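Probable disease resistance protein At5g66900 (Arabidopsis thaliana, PDB 7L7W) acts as a plant helper immune receptor forming a calcium-permeable, nonselective cation channel in cell-death signalling, with this chain comprising its N-terminal RPW8-like (CC-R) domain. Local coordinates at residues K25-E30 with S46-L51; K35-L40 with R87-V92; I79-V84 with N108-K113. The protein carries 2 engineered substitutions. All coordinates share one frame; numbering follows the deposited sequence.

Contact 1 of 3, residues K25-E30 with S46-L51; sequences KVVIDE and STMEIL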
loop_
_atom_site.group_PDB
_atom_site.type_symbol
_atom_site.label_atom_id
_atom_site.label_comp_id
_atom_site.label_asym_id
_atom_site.label_seq_id
_atom_site.Cartn_x
_atom_site.Cartn_y
_atom_site.Cartn_z
ATOM N N LYS A 25 -25.361 -14.052 3.589
ATOM C CA LYS A 25 -25.615 -13.212 2.431
ATOM C C LYS A 25 -25.210 -11.773 2.708
ATOM O O LYS A 25 -24.723 -11.074 1.800
ATOM C CB LYS A 25 -27.091 -13.288 2.030
ATOM C CG LYS A 25 -27.433 -12.571 0.713
ATOM C CD LYS A 25 -27.358 -13.513 -0.489
ATOM C CE LYS A 25 -27.006 -12.761 -1.764
ATOM N NZ LYS A 25 -26.588 -13.725 -2.817
ATOM N N VAL A 26 -25.393 -11.312 3.950
ATOM C CA VAL A 26 -24.948 -9.956 4.272
ATOM C C VAL A 26 -23.442 -9.829 4.058
ATOM O O VAL A 26 -22.954 -8.875 3.432
ATOM C CB VAL A 26 -25.329 -9.574 5.711
ATOM C CG1 VAL A 26 -24.595 -8.292 6.103
ATOM C CG2 VAL A 26 -26.826 -9.402 5.846
ATOM N N VAL A 27 -22.686 -10.800 4.577
ATOM C CA VAL A 27 -21.232 -10.746 4.495
ATOM C C VAL A 27 -20.775 -10.827 3.039
ATOM O O VAL A 27 -19.792 -10.180 2.644
ATOM C CB VAL A 27 -20.623 -11.860 5.376
ATOM C CG1 VAL A 27 -19.092 -11.877 5.292
ATOM C CG2 VAL A 27 -21.055 -11.672 6.832
ATOM N N ILE A 28 -21.500 -11.591 2.211
ATOM C CA ILE A 28 -21.141 -11.670 0.799
ATOM C C ILE A 28 -21.375 -10.330 0.123
ATOM O O ILE A 28 -20.495 -9.809 -0.585
ATOM C CB ILE A 28 -21.915 -12.791 0.087
ATOM C CG1 ILE A 28 -21.537 -14.144 0.662
ATOM C CG2 ILE A 28 -21.570 -12.808 -1.392
ATOM C CD1 ILE A 28 -22.424 -15.270 0.127
ATOM N N ASP A 29 -22.547 -9.731 0.339
ATOM C CA ASP A 29 -22.859 -8.480 -0.338
ATOM C C ASP A 29 -21.929 -7.362 0.100
ATOM O O ASP A 29 -21.652 -6.447 -0.686
ATOM C CB ASP A 29 -24.314 -8.095 -0.088
ATOM C CG ASP A 29 -25.287 -9.158 -0.569
ATOM O OD1 ASP A 29 -25.022 -9.777 -1.631
ATOM O OD2 ASP A 29 -26.301 -9.385 0.132
ATOM N N GLU A 30 -21.435 -7.417 1.340
ATOM C CA GLU A 30 -20.468 -6.423 1.790
ATOM C C GLU A 30 -19.081 -6.689 1.218
ATOM O O GLU A 30 -18.364 -5.744 0.882
ATOM C CB GLU A 30 -20.395 -6.364 3.318
ATOM C CG GLU A 30 -21.607 -5.750 3.999
ATOM C CD GLU A 30 -21.919 -4.329 3.556
ATOM O OE1 GLU A 30 -21.014 -3.608 3.049
ATOM O OE2 GLU A 30 -23.100 -3.938 3.705
ATOM N N SER A 46 -15.946 -16.272 -3.292
ATOM C CA SER A 46 -16.115 -17.564 -3.950
ATOM C C SER A 46 -16.306 -18.668 -2.916
ATOM O O SER A 46 -17.214 -19.510 -3.042
ATOM C CB SER A 46 -14.926 -17.881 -4.850
ATOM O OG SER A 46 -14.028 -18.745 -4.175
ATOM N N THR A 47 -15.461 -18.682 -1.876
ATOM C CA THR A 47 -15.655 -19.675 -0.828
ATOM C C THR A 47 -17.014 -19.521 -0.154
ATOM O O THR A 47 -17.721 -20.511 0.066
ATOM C CB THR A 47 -14.538 -19.594 0.201
ATOM O OG1 THR A 47 -13.380 -20.253 -0.320
ATOM C CG2 THR A 47 -14.961 -20.276 1.497
ATOM N N MET A 48 -17.410 -18.285 0.144
ATOM C CA MET A 48 -18.686 -18.058 0.817
ATOM C C MET A 48 -19.874 -18.427 -0.071
ATOM O O MET A 48 -20.923 -18.831 0.438
ATOM C CB MET A 48 -18.788 -16.595 1.266
ATOM C CG MET A 48 -17.899 -16.250 2.473
ATOM S SD MET A 48 -18.139 -14.577 3.165
ATOM C CE MET A 48 -17.624 -13.506 1.811
ATOM N N GLU A 49 -19.734 -18.319 -1.388
ATOM C CA GLU A 49 -20.823 -18.704 -2.267
ATOM C C GLU A 49 -20.913 -20.215 -2.401
ATOM O O GLU A 49 -22.010 -20.743 -2.621
ATOM C CB GLU A 49 -20.666 -18.012 -3.622
ATOM C CG GLU A 49 -21.123 -16.550 -3.553
ATOM C CD GLU A 49 -20.975 -15.776 -4.858
ATOM O OE1 GLU A 49 -19.948 -15.948 -5.570
ATOM O OE2 GLU A 49 -21.887 -14.965 -5.154
ATOM N N ILE A 50 -19.781 -20.916 -2.261
ATOM C CA ILE A 50 -19.825 -22.373 -2.096
ATOM C C ILE A 50 -20.563 -22.741 -0.810
ATOM O O ILE A 50 -21.407 -23.645 -0.783
ATOM C CB ILE A 50 -18.406 -22.962 -2.075
ATOM C CG1 ILE A 50 -17.709 -22.814 -3.419
ATOM C CG2 ILE A 50 -18.436 -24.420 -1.605
ATOM C CD1 ILE A 50 -16.206 -23.078 -3.305
ATOM N N LEU A 51 -20.211 -22.074 0.289
ATOM C CA LEU A 51 -20.793 -22.411 1.582
ATOM C C LEU A 51 -22.267 -22.013 1.690
ATOM O O LEU A 51 -22.987 -22.581 2.516
ATOM C CB LEU A 51 -19.968 -21.751 2.690
ATOM C CG LEU A 51 -20.542 -21.637 4.104
ATOM C CD1 LEU A 51 -20.358 -22.956 4.862
ATOM C CD2 LEU A 51 -19.908 -20.467 4.859
#
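Met48 fills the space between two antiparallel helices by reaching into the angle between Val27 and Ile28. Its CB packs against CG1 of Ile28 at 3.7 Å, and its SD lies 3.6 Å from CG1 of Val27. The Met48 chain runs straight out from the backbone and then turns at its last torsion (chi3 -64°), which swings CE back over the start of Ile28, 4.1 Å from the Ile28 CA. Val27 meets this chain crosswise, whereas Ile28 slides past it in the opposite direction. Ile28 continues beyond Met48: its CD1 comes within 4.1 Å of CG of Glu49, so the aliphatic part of the glutamate closes the apolar patch on its partly exposed side. The carboxylate of Glu49 turns to a different partner, making a salt bridge with Lys32 just past the end of segment 25-30, and a bound nickel ion lies about 4 Å from the nearest atom of this side chain. Lys25 stays out of the apolar patch and makes a cation-pi contact with Phe52. These interactions hold together two segments whose axes approach to 10.1 Å at 155°, with Ile28 and Met48 closest in backbone register. This is the apolar seam between helices 20-32 and 38-60, consecutive members of the four-helix bundle. Val27 also touches Ala82 and Asp83 of helix 70-88, while Thr47 and Leu51 face helix 97-114, so both segments look into the common core of all four helices.

Contact 2 of 3, residues K35-L40 with R87-V92; sequences KAFKPL and RKFPRV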
loop_
_atom_site.group_PDB
_atom_site.type_symbol
_atom_site.label_atom_id
_atom_site.label_comp_id
_atom_site.label_asym_id
_atom_site.label_seq_id
_atom_site.Cartn_x
_atom_site.Cartn_y
_atom_site.Cartn_z
ATOM N N LYS A 35 -14.150 -4.625 -5.002
ATOM C CA LYS A 35 -13.727 -5.331 -6.211
ATOM C C LYS A 35 -12.218 -5.275 -6.406
ATOM O O LYS A 35 -11.600 -6.279 -6.783
ATOM C CB LYS A 35 -14.460 -4.777 -7.438
ATOM C CG LYS A 35 -15.905 -4.429 -7.182
ATOM C CD LYS A 35 -16.454 -3.423 -8.164
ATOM C CE LYS A 35 -17.870 -3.842 -8.518
ATOM N NZ LYS A 35 -18.323 -3.310 -9.835
ATOM N N ALA A 36 -11.596 -4.126 -6.107
ATOM C CA ALA A 36 -10.161 -3.978 -6.348
ATOM C C ALA A 36 -9.329 -4.950 -5.522
ATOM O O ALA A 36 -8.259 -5.373 -5.975
ATOM C CB ALA A 36 -9.714 -2.548 -6.069
ATOM N N PHE A 37 -9.810 -5.341 -4.330
ATOM C CA PHE A 37 -9.046 -6.167 -3.384
ATOM C C PHE A 37 -9.507 -7.613 -3.527
ATOM O O PHE A 37 -10.576 -7.991 -3.038
ATOM C CB PHE A 37 -9.213 -5.657 -1.952
ATOM C CG PHE A 37 -8.308 -6.339 -0.951
ATOM C CD1 PHE A 37 -6.925 -6.195 -1.029
ATOM C CD2 PHE A 37 -8.843 -7.141 0.072
ATOM C CE1 PHE A 37 -6.096 -6.834 -0.107
ATOM C CE2 PHE A 37 -8.016 -7.773 0.990
ATOM C CZ PHE A 37 -6.644 -7.624 0.901
ATOM N N LYS A 38 -8.691 -8.426 -4.189
ATOM C CA LYS A 38 -9.155 -9.733 -4.643
ATOM C C LYS A 38 -9.302 -10.776 -3.538
ATOM O O LYS A 38 -10.229 -11.594 -3.623
ATOM C CB LYS A 38 -8.233 -10.272 -5.736
ATOM C CG LYS A 38 -8.235 -9.416 -7.008
ATOM C CD LYS A 38 -9.619 -8.894 -7.335
ATOM C CE LYS A 38 -9.660 -8.284 -8.724
ATOM N NZ LYS A 38 -11.075 -8.067 -9.189
ATOM N N PRO A 39 -8.428 -10.822 -2.513
ATOM C CA PRO A 39 -8.667 -11.779 -1.411
ATOM C C PRO A 39 -10.059 -11.673 -0.824
ATOM O O PRO A 39 -10.615 -12.678 -0.363
ATOM C CB PRO A 39 -7.596 -11.404 -0.375
ATOM C CG PRO A 39 -6.470 -10.850 -1.198
ATOM C CD PRO A 39 -7.139 -10.118 -2.346
ATOM N N LEU A 40 -10.655 -10.484 -0.843
ATOM C CA LEU A 40 -12.037 -10.352 -0.409
ATOM C C LEU A 40 -13.009 -10.697 -1.538
ATOM O O LEU A 40 -13.756 -11.677 -1.444
ATOM C CB LEU A 40 -12.289 -8.935 0.112
ATOM C CG LEU A 40 -12.006 -8.716 1.602
ATOM C CD1 LEU A 40 -12.417 -7.318 2.023
ATOM C CD2 LEU A 40 -12.715 -9.768 2.473
ATOM N N ARG A 87 -16.105 -5.727 7.848
ATOM C CA ARG A 87 -16.507 -4.395 8.272
ATOM C C ARG A 87 -15.313 -3.542 8.658
ATOM O O ARG A 87 -15.421 -2.312 8.612
ATOM C CB ARG A 87 -17.523 -4.478 9.405
ATOM C CG ARG A 87 -18.642 -5.445 9.073
ATOM C CD ARG A 87 -19.977 -5.001 9.594
ATOM N NE ARG A 87 -20.749 -4.282 8.587
ATOM C CZ ARG A 87 -21.892 -4.718 8.067
ATOM N NH1 ARG A 87 -22.533 -3.996 7.157
ATOM N NH2 ARG A 87 -22.398 -5.874 8.458
ATOM N N LYS A 88 -14.172 -4.159 9.002
ATOM C CA LYS A 88 -13.013 -3.348 9.360
ATOM C C LYS A 88 -12.108 -3.058 8.158
ATOM O O LYS A 88 -11.206 -2.222 8.263
ATOM C CB LYS A 88 -12.182 -4.036 10.442
ATOM C CG LYS A 88 -11.370 -5.199 9.888
ATOM C CD LYS A 88 -10.126 -5.584 10.724
ATOM C CE LYS A 88 -10.414 -5.719 12.204
ATOM N NZ LYS A 88 -9.647 -6.907 12.672
ATOM N N PHE A 89 -12.300 -3.738 7.025
ATOM C CA PHE A 89 -11.395 -3.537 5.885
ATOM C C PHE A 89 -11.137 -2.084 5.501
ATOM O O PHE A 89 -9.962 -1.744 5.255
ATOM C CB PHE A 89 -11.891 -4.278 4.639
ATOM C CG PHE A 89 -10.967 -4.147 3.469
ATOM C CD1 PHE A 89 -9.659 -4.612 3.554
ATOM C CD2 PHE A 89 -11.386 -3.531 2.303
ATOM C CE1 PHE A 89 -8.789 -4.490 2.483
ATOM C CE2 PHE A 89 -10.513 -3.398 1.222
ATOM C CZ PHE A 89 -9.212 -3.877 1.318
ATOM N N PRO A 90 -12.130 -1.197 5.400
ATOM C CA PRO A 90 -11.839 0.193 5.008
ATOM C C PRO A 90 -10.824 0.902 5.898
ATOM O O PRO A 90 -10.227 1.899 5.467
ATOM C CB PRO A 90 -13.209 0.869 5.086
ATOM C CG PRO A 90 -14.158 -0.234 4.761
ATOM C CD PRO A 90 -13.585 -1.448 5.442
ATOM N N ARG A 91 -10.595 0.435 7.120
ATOM C CA ARG A 91 -9.584 1.052 7.963
ATOM C C ARG A 91 -8.324 0.206 8.093
ATOM O O ARG A 91 -7.465 0.522 8.913
ATOM C CB ARG A 91 -10.171 1.388 9.331
ATOM C CG ARG A 91 -11.398 2.299 9.220
ATOM C CD ARG A 91 -12.138 2.432 10.537
ATOM N NE ARG A 91 -11.609 1.518 11.553
ATOM C CZ ARG A 91 -12.230 0.436 12.036
ATOM N NH1 ARG A 91 -13.447 0.078 11.610
ATOM N NH2 ARG A 91 -11.618 -0.299 12.966
ATOM N N VAL A 92 -8.161 -0.831 7.275
ATOM C CA VAL A 92 -6.876 -1.525 7.220
ATOM C C VAL A 92 -5.857 -0.599 6.549
ATOM O O VAL A 92 -6.018 -0.216 5.385
ATOM C CB VAL A 92 -6.999 -2.856 6.476
ATOM C CG1 VAL A 92 -5.677 -3.568 6.454
ATOM C CG2 VAL A 92 -8.022 -3.714 7.147
#
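Phe37 and Phe89 form an offset aromatic stack that closes one end of the RPW8-type four-helix bundle, where the chain enters helix 38-60 and leaves helix 70-88. The contact is buried and purely apolar, with 138 Å² of surface shared between the segments and the weight carried by three side chains. In both phenylalanines CG is anti to the backbone N, which carries each ring toward the other segment. The ring centroids are 4.6 Å apart and the planes are inclined by 25°. The displacement puts the far rim of Phe89 over Phe37: CZ of Phe89 sits 3.5 Å from CG of Phe37, and CE1 of Phe89 is 3.7 Å from CE2 of Phe37. Phe37 occupies the N-cap position of helix 38-60, and its carbonyl accepts a hydrogen bond from Ser41 OG in the first turn. Phe34 meets the Phe89 ring edge-to-face and Tyr100 of helix 97-114 touches both phenylalanines, extending the pair into an aromatic cluster. Tyr95 of the second subunit also packs against the two rings, so this end of the bundle takes part in a subunit interface of the crystal assembly. The opposite face of Phe37 is taken by its near neighbour in sequence, Pro39, through CD. Leu40 completes the contact with a CH-pi interaction, its CD1 lying over a face of the Phe89 ring, 4.1 Å from the centroid and 22° from the ring normal.

Contact 3 of 3, residues I79-V84 with N108-K113; sequences IERADV and NKDMLK. With NI (nickel (II) ion), chain B.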
loop_
_atom_site.group_PDB
_atom_site.type_symbol
_atom_site.label_atom_id
_atom_site.label_comp_id
_atom_site.label_asym_id
_atom_site.label_seq_id
_atom_site.Cartn_x
_atom_site.Cartn_y
_atom_site.Cartn_z
ATOM N N ILE A 79 -18.486 -17.419 10.414
ATOM C CA ILE A 79 -19.185 -16.392 9.646
ATOM C C ILE A 79 -19.059 -15.038 10.337
ATOM O O ILE A 79 -18.962 -13.996 9.675
ATOM C CB ILE A 79 -20.652 -16.799 9.436
ATOM C CG1 ILE A 79 -20.731 -18.062 8.582
ATOM C CG2 ILE A 79 -21.426 -15.699 8.754
ATOM C CD1 ILE A 79 -22.135 -18.711 8.536
ATOM N N GLU A 80 -18.993 -15.024 11.676
ATOM C CA GLU A 80 -18.850 -13.751 12.375
ATOM C C GLU A 80 -17.434 -13.195 12.274
ATOM O O GLU A 80 -17.255 -11.969 12.258
ATOM C CB GLU A 80 -19.270 -13.891 13.829
ATOM C CG GLU A 80 -20.738 -13.563 14.027
ATOM C CD GLU A 80 -21.086 -12.132 13.638
ATOM O OE1 GLU A 80 -21.382 -11.897 12.441
ATOM O OE2 GLU A 80 -21.081 -11.249 14.531
ATOM N N ARG A 81 -16.417 -14.058 12.184
ATOM C CA ARG A 81 -15.082 -13.541 11.878
ATOM C C ARG A 81 -15.040 -12.922 10.482
ATOM O O ARG A 81 -14.454 -11.847 10.289
ATOM C CB ARG A 81 -14.048 -14.649 12.015
ATOM C CG ARG A 81 -13.815 -15.039 13.480
ATOM C CD ARG A 81 -13.334 -16.464 13.607
ATOM N NE ARG A 81 -12.192 -16.702 12.731
ATOM C CZ ARG A 81 -11.850 -17.897 12.252
ATOM N NH1 ARG A 81 -12.576 -18.977 12.561
ATOM N NH2 ARG A 81 -10.786 -18.006 11.455
ATOM N N ALA A 82 -15.674 -13.571 9.494
ATOM C CA ALA A 82 -15.748 -12.934 8.180
ATOM C C ALA A 82 -16.455 -11.586 8.272
ATOM O O ALA A 82 -16.009 -10.603 7.670
ATOM C CB ALA A 82 -16.443 -13.841 7.165
ATOM N N ASP A 83 -17.543 -11.515 9.041
ATOM C CA ASP A 83 -18.296 -10.268 9.155
ATOM C C ASP A 83 -17.426 -9.160 9.739
ATOM O O ASP A 83 -17.332 -8.060 9.176
ATOM C CB ASP A 83 -19.545 -10.507 10.012
ATOM C CG ASP A 83 -20.582 -9.394 9.892
ATOM O OD1 ASP A 83 -20.345 -8.421 9.160
ATOM O OD2 ASP A 83 -21.658 -9.503 10.526
ATOM N N VAL A 84 -16.764 -9.442 10.860
ATOM C CA VAL A 84 -15.935 -8.438 11.517
ATOM C C VAL A 84 -14.809 -7.979 10.598
ATOM O O VAL A 84 -14.522 -6.772 10.488
ATOM C CB VAL A 84 -15.393 -9.004 12.839
ATOM C CG1 VAL A 84 -14.219 -8.197 13.323
ATOM C CG2 VAL A 84 -16.502 -9.031 13.881
ATOM N N ASN A 108 -11.101 -18.099 5.155
ATOM C CA ASN A 108 -11.371 -18.867 3.947
ATOM C C ASN A 108 -11.167 -20.354 4.203
ATOM O O ASN A 108 -12.085 -21.162 3.996
ATOM C CB ASN A 108 -10.451 -18.362 2.832
ATOM C CG ASN A 108 -10.824 -18.880 1.475
ATOM O OD1 ASN A 108 -11.513 -18.198 0.717
ATOM N ND2 ASN A 108 -10.343 -20.074 1.136
ATOM N N LYS A 109 -9.990 -20.728 4.734
ATOM C CA LYS A 109 -9.719 -22.155 4.875
ATOM C C LYS A 109 -10.760 -22.790 5.787
ATOM O O LYS A 109 -11.340 -23.830 5.445
ATOM C CB LYS A 109 -8.294 -22.411 5.387
ATOM C CG LYS A 109 -7.985 -23.913 5.648
ATOM C CD LYS A 109 -8.733 -24.825 4.619
ATOM C CE LYS A 109 -8.648 -26.332 4.869
ATOM N NZ LYS A 109 -9.757 -27.002 4.119
ATOM N N ASP A 110 -11.087 -22.115 6.892
ATOM C CA ASP A 110 -12.033 -22.684 7.841
ATOM C C ASP A 110 -13.370 -22.940 7.157
ATOM O O ASP A 110 -13.917 -24.054 7.232
ATOM C CB ASP A 110 -12.174 -21.751 9.045
ATOM C CG ASP A 110 -10.898 -21.691 9.891
ATOM O OD1 ASP A 110 -9.924 -22.402 9.552
ATOM O OD2 ASP A 110 -10.855 -20.925 10.884
ATOM N N MET A 111 -13.851 -21.950 6.391
ATOM C CA MET A 111 -15.140 -22.109 5.732
ATOM C C MET A 111 -15.113 -23.326 4.827
ATOM O O MET A 111 -16.015 -24.175 4.883
ATOM C CB MET A 111 -15.495 -20.848 4.948
ATOM C CG MET A 111 -16.128 -19.768 5.801
ATOM S SD MET A 111 -16.359 -18.209 4.929
ATOM C CE MET A 111 -17.298 -17.281 6.146
ATOM N N LEU A 112 -14.024 -23.484 4.071
ATOM C CA LEU A 112 -13.946 -24.612 3.159
ATOM C C LEU A 112 -14.010 -25.931 3.918
ATOM O O LEU A 112 -14.763 -26.835 3.531
ATOM C CB LEU A 112 -12.678 -24.526 2.315
ATOM C CG LEU A 112 -12.778 -23.474 1.208
ATOM C CD1 LEU A 112 -11.589 -23.562 0.277
ATOM C CD2 LEU A 112 -14.082 -23.591 0.431
ATOM N N LYS A 113 -13.270 -26.048 5.028
ATOM C CA LYS A 113 -13.318 -27.319 5.745
ATOM C C LYS A 113 -14.719 -27.583 6.277
ATOM O O LYS A 113 -15.194 -28.724 6.248
ATOM C CB LYS A 113 -12.300 -27.360 6.885
ATOM C CG LYS A 113 -12.195 -28.763 7.499
ATOM C CD LYS A 113 -11.896 -28.737 8.998
ATOM C CE LYS A 113 -13.016 -28.056 9.791
ATOM N NZ LYS A 113 -13.914 -29.018 10.504
HETATM NI NI NI B . -21.606 -9.671 12.584
#
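Met111 stretches from helix 97-114 across to Ala82 and Ile79 of helix 70-88. Its CB packs beside Thr47 of helix 38-60, CG faces CD2 of Leu51, SD lies against CG of Met48, and only the terminal CE reaches the partner segment, 3.7 Å from CB of Ala82 and 4.1 Å from CA of Ile79. Extension beyond CG (chi2 and chi3 both 173°) gives it this reach between axes that approach to 10.5 Å.

At the partly exposed margin, Arg81 crosses Asp110 at about a right angle and grips a single oxygen end-on. NH1 is 3.1 Å and NH2 3.0 Å from OD2 of Asp110, which lies in the guanidinium plane. The guanidinium and carboxylate planes are 68° apart; NH1 is directed at the anti lone pair of OD2, whereas NH2 reaches the same oxygen from above the carboxylate plane. Arg106 adds a further salt bridge to OD2. On the same helix as Arg81, Glu80 and Asp83, one turn apart, bind nickel: Glu80 through both oxygens, OE1 at 2.2 Å and the longer OE2 at 2.6 Å, and Asp83 through OD2 at 2.1 Å. The chemistry implies a divided role: thioether and methyl packing joins the helices inside, while charge pairing ties them outside, and the metal probably offsets the repulsion of two adjacent carboxylates.

The three contacts tie together the four long helices of this RPW8-like domain. Contact 1 joins helices 20-32 and 38-60, contact 3 joins helices 70-88 and 97-114, and contact 2 links one pair to the other through helices 38-60 and 70-88. The centres of contacts 1 and 3 are 10 Å apart, and their segments pack directly in the bundle core. Contact 2 lies farther out, its centre 14 Å from that of contact 1 and 15 Å from that of contact 3. Along the chain contact 1 closes before contact 3 opens, while contact 2 alternates with both, so it bridges the two helical hairpins at one end.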